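Local coordinates for PbSGBP-B lipoprotein (Prevotella bryantii B14, PDB 6D2Y) that probably binds polysaccharide at the cell surface, as the product of a polysaccharide utilization locus, and carries a magnesium ion, at residues S35-V40 with D120-D125; R44-A49 with T95-V100. One frame throughout, in Å; residues are numbered along the deposited sequence.

How the interactions relate
Both contacts lie in the N-terminal beta-sandwich part of the chain, far from the magnesium site, and their centres are about 18 Å apart. Both are surface contacts and both use strand 39-45 with the loop beside it, one at each end. Interaction 1 joins the start of that strand to strand 121-129 of the other sheet. It is apolar, with a methyl group over a tyrosine ring, and one of its residues, Pro-38, is buried. Interaction 2 joins the two edge strands of one sheet, helped by loop residue Val-46. It is smaller, has no buried touching residue, and mixes a methyl contact with an arginine end. Along the chain, it nests inside the loop closed by interaction 1.

Interaction 1 (S35-V40 with D120-D125); sequences SGTPTV and DTIPYD
Thr-37 meets Ile-122 through its methyl group. CG2 of Thr-37 stands opposite the backbone N (chi1 of OG1 -45°) and comes to 3.9 Å from CD1 of Ile-122. The two side chains pass at a slant. Pro-38 adds a second apolar touch from its ring: CD lies 4.1 Å from the same CD1 of Ile-122. Its carbonyl O is also 4.1 Å from CG2 of Ile-122, a plain van der Waals approach. Thus the end of Ile-122 packs against two successive residues, and its branch methyl against the backbone of the second. Val-40 makes the closest touch. Its CG1, anti to the backbone N (chi1 164°), sits over one face of the Tyr-124 ring, 4.0 Å from the centroid and 22° off the normal. This is a CH-pi contact. It is offset toward the rim, with CG1 of Val-40 3.7 Å from CE2 of Tyr-124. The two segments run in the same direction but belong to different sheets. Strand 39-45 pairs with 63-69, and strand 121-129 pairs with 111-116. Pro-38 and Ile-122 both also touch Thr-116, and Val-40 touches Met-114, so strand 111-116, next to 121-129 in its sheet, also meets the segment from the other sheet.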
# COMPACT_ATOMS: atom_id res chain seq x y z
N SER A 35 -27.00 -37.36 30.93
CA SER A 35 -25.99 -38.39 31.07
C SER A 35 -25.80 -39.10 29.73
O SER A 35 -26.71 -39.14 28.89
CB SER A 35 -26.35 -39.41 32.16
OG SER A 35 -27.64 -39.95 31.93
N GLY A 36 -24.62 -39.67 29.55
CA GLY A 36 -24.26 -40.35 28.32
C GLY A 36 -23.17 -39.60 27.57
O GLY A 36 -22.73 -38.52 27.96
N THR A 37 -22.76 -40.20 26.45
CA THR A 37 -21.71 -39.62 25.62
C THR A 37 -22.34 -38.84 24.48
O THR A 37 -23.10 -39.42 23.69
CB THR A 37 -20.80 -40.71 25.07
OG1 THR A 37 -20.46 -41.63 26.11
CG2 THR A 37 -19.52 -40.10 24.52
N PRO A 38 -22.06 -37.55 24.35
CA PRO A 38 -22.70 -36.76 23.29
C PRO A 38 -22.16 -37.13 21.92
O PRO A 38 -20.96 -37.37 21.74
CB PRO A 38 -22.35 -35.32 23.66
CG PRO A 38 -21.08 -35.43 24.44
CD PRO A 38 -21.17 -36.73 25.20
N THR A 39 -23.06 -37.16 20.94
CA THR A 39 -22.73 -37.41 19.55
C THR A 39 -23.26 -36.27 18.69
O THR A 39 -24.19 -35.56 19.08
CB THR A 39 -23.32 -38.75 19.06
OG1 THR A 39 -24.74 -38.61 18.89
CG2 THR A 39 -23.04 -39.86 20.07
N VAL A 40 -22.65 -36.09 17.52
CA VAL A 40 -23.07 -35.07 16.56
C VAL A 40 -23.25 -35.73 15.21
O VAL A 40 -22.29 -36.25 14.63
CB VAL A 40 -22.07 -33.91 16.46
CG1 VAL A 40 -22.33 -33.10 15.20
CG2 VAL A 40 -22.19 -33.02 17.66
N ASP A 120 -14.19 -35.62 30.30
CA ASP A 120 -13.80 -36.40 29.13
C ASP A 120 -13.86 -35.53 27.88
O ASP A 120 -14.66 -34.60 27.78
CB ASP A 120 -14.72 -37.62 28.96
CG ASP A 120 -14.54 -38.64 30.07
OD1 ASP A 120 -13.38 -38.88 30.49
OD2 ASP A 120 -15.55 -39.22 30.52
N THR A 121 -12.99 -35.84 26.92
CA THR A 121 -12.87 -35.06 25.69
C THR A 121 -13.35 -35.89 24.51
O THR A 121 -12.86 -37.00 24.29
CB THR A 121 -11.42 -34.60 25.47
OG1 THR A 121 -11.01 -33.76 26.55
CG2 THR A 121 -11.30 -33.84 24.16
N ILE A 122 -14.29 -35.34 23.75
CA ILE A 122 -14.83 -36.01 22.56
C ILE A 122 -14.64 -35.09 21.36
O ILE A 122 -15.34 -34.07 21.24
CB ILE A 122 -16.31 -36.38 22.76
CG1 ILE A 122 -16.44 -37.53 23.76
CG2 ILE A 122 -16.94 -36.78 21.45
CD1 ILE A 122 -17.05 -37.12 25.08
N PRO A 123 -13.71 -35.39 20.46
CA PRO A 123 -13.41 -34.46 19.37
C PRO A 123 -14.26 -34.69 18.13
O PRO A 123 -14.43 -35.83 17.67
CB PRO A 123 -11.93 -34.74 19.09
CG PRO A 123 -11.78 -36.20 19.39
CD PRO A 123 -12.76 -36.52 20.50
N TYR A 124 -14.79 -33.61 17.57
CA TYR A 124 -15.54 -33.64 16.32
C TYR A 124 -14.79 -32.78 15.31
O TYR A 124 -14.59 -31.58 15.55
CB TYR A 124 -16.97 -33.14 16.52
CG TYR A 124 -17.78 -33.00 15.25
CD1 TYR A 124 -17.93 -31.77 14.63
CD2 TYR A 124 -18.39 -34.10 14.67
CE1 TYR A 124 -18.67 -31.64 13.47
CE2 TYR A 124 -19.14 -33.98 13.51
CZ TYR A 124 -19.27 -32.74 12.92
OH TYR A 124 -20.01 -32.61 11.76
N ASP A 125 -14.35 -33.39 14.21
CA ASP A 125 -13.58 -32.66 13.21
C ASP A 125 -14.40 -31.52 12.63
O ASP A 125 -15.49 -31.73 12.09
CB ASP A 125 -13.14 -33.61 12.09
CG ASP A 125 -12.14 -34.64 12.57
OD1 ASP A 125 -11.94 -34.76 13.80
OD2 ASP A 125 -11.55 -35.34 11.71

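Interaction 2 (R44-A49 with T95-V100); sequences RPVDVA and TLIVSV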
# COMPACT_ATOMS: atom_id res chain seq x y z
N ARG A 44 -25.57 -27.65 11.24
CA ARG A 44 -26.35 -26.83 10.33
C ARG A 44 -26.33 -25.38 10.78
O ARG A 44 -26.06 -25.09 11.96
CB ARG A 44 -27.79 -27.33 10.23
CG ARG A 44 -28.71 -26.82 11.33
CD ARG A 44 -30.05 -27.53 11.33
NE ARG A 44 -30.84 -27.20 12.51
CZ ARG A 44 -31.72 -28.03 13.08
NH1 ARG A 44 -31.91 -29.24 12.58
NH2 ARG A 44 -32.40 -27.64 14.15
N PRO A 45 -26.58 -24.43 9.88
CA PRO A 45 -26.64 -23.02 10.28
C PRO A 45 -27.86 -22.75 11.15
O PRO A 45 -28.79 -23.56 11.26
CB PRO A 45 -26.73 -22.27 8.95
CG PRO A 45 -26.25 -23.24 7.92
CD PRO A 45 -26.67 -24.58 8.42
N VAL A 46 -27.86 -21.58 11.78
CA VAL A 46 -28.92 -21.21 12.70
C VAL A 46 -29.96 -20.27 12.09
O VAL A 46 -31.10 -20.24 12.56
CB VAL A 46 -28.35 -20.60 14.00
CG1 VAL A 46 -28.04 -19.12 13.81
CG2 VAL A 46 -29.31 -20.81 15.16
N ASP A 47 -29.60 -19.51 11.05
CA ASP A 47 -30.58 -18.62 10.45
C ASP A 47 -31.42 -19.38 9.42
O ASP A 47 -31.01 -20.41 8.88
CB ASP A 47 -29.90 -17.39 9.83
CG ASP A 47 -28.96 -17.74 8.69
OD1 ASP A 47 -29.40 -18.36 7.71
OD2 ASP A 47 -27.77 -17.37 8.77
N VAL A 48 -32.61 -18.84 9.16
CA VAL A 48 -33.59 -19.55 8.35
C VAL A 48 -33.22 -19.52 6.87
O VAL A 48 -33.28 -20.54 6.18
CB VAL A 48 -34.99 -18.97 8.61
CG1 VAL A 48 -35.93 -19.30 7.45
CG2 VAL A 48 -35.55 -19.50 9.92
N ALA A 49 -32.83 -18.35 6.36
CA ALA A 49 -32.60 -18.15 4.93
C ALA A 49 -31.18 -18.49 4.50
O ALA A 49 -30.62 -17.83 3.62
CB ALA A 49 -32.94 -16.72 4.55
N THR A 95 -30.39 -30.72 19.94
CA THR A 95 -29.85 -29.55 19.27
C THR A 95 -29.08 -28.70 20.28
O THR A 95 -29.55 -28.47 21.39
CB THR A 95 -30.94 -28.69 18.62
OG1 THR A 95 -31.83 -28.21 19.64
CG2 THR A 95 -31.73 -29.49 17.59
N LEU A 96 -27.91 -28.23 19.86
CA LEU A 96 -27.12 -27.29 20.63
C LEU A 96 -26.69 -26.17 19.70
O LEU A 96 -26.11 -26.43 18.64
CB LEU A 96 -25.89 -27.96 21.27
CG LEU A 96 -25.01 -27.15 22.23
CD1 LEU A 96 -24.28 -28.09 23.17
CD2 LEU A 96 -24.01 -26.27 21.51
N ILE A 97 -26.98 -24.93 20.09
CA ILE A 97 -26.65 -23.75 19.30
C ILE A 97 -25.56 -22.99 20.04
O ILE A 97 -25.75 -22.55 21.18
CB ILE A 97 -27.89 -22.87 19.05
CG1 ILE A 97 -28.92 -23.64 18.23
CG2 ILE A 97 -27.50 -21.58 18.34
CD1 ILE A 97 -30.23 -22.90 18.03
N VAL A 98 -24.40 -22.85 19.39
CA VAL A 98 -23.24 -22.18 19.96
C VAL A 98 -22.58 -21.35 18.87
O VAL A 98 -22.64 -21.68 17.68
CB VAL A 98 -22.24 -23.20 20.57
CG1 VAL A 98 -21.67 -24.11 19.49
CG2 VAL A 98 -21.13 -22.50 21.34
N SER A 99 -21.97 -20.24 19.28
CA SER A 99 -21.25 -19.37 18.36
C SER A 99 -19.75 -19.61 18.47
O SER A 99 -19.22 -19.78 19.57
CB SER A 99 -21.57 -17.90 18.63
OG SER A 99 -22.93 -17.74 19.00
N VAL A 100 -19.08 -19.63 17.32
CA VAL A 100 -17.63 -19.83 17.29
C VAL A 100 -16.95 -18.64 17.96
O VAL A 100 -17.32 -17.49 17.68
CB VAL A 100 -17.15 -20.01 15.85
CG1 VAL A 100 -15.68 -20.42 15.82
CG2 VAL A 100 -18.00 -21.04 15.13
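Just past strand 39-45 the chain brings the CA atoms of Val-46 and Ile-97 to 7.4 Å, without pairing; strands 39-45 and 95-99 flank strand 63-69. CG2 of Val-46 fits into the fork of Ile-97, 3.7 Å from CD1 and equally 3.7 Å from CG2 of that residue. The two side chains cross at about a right angle. In Ile-97, CD1 is extended from CA (chi2 175°) and lies beside CG2, which lets both methyls meet one partner. Both Val-46 and Ile-97 also rest on Thr-63 of the middle strand. Arg-44 makes the second contact. Its chain, extended from CG to NE, brings its end nearer to the other segment, where NH2 of Arg-44 comes to 4.0 Å from CG2 of Thr-95. The approach is oblique and only van der Waals. The hydroxyl of Thr-95 is engaged elsewhere, hydrogen-bonded to Thr-92. Leu-96 and Val-98 are buried, and Leu-96 packs on strand 74-79 of the other sheet. The contact thus belongs to the outer face of a three-stranded antiparallel sheet in a two-sheet beta sandwich, where one edge strand, and the loop that follows it, reach the other edge strand over the central one.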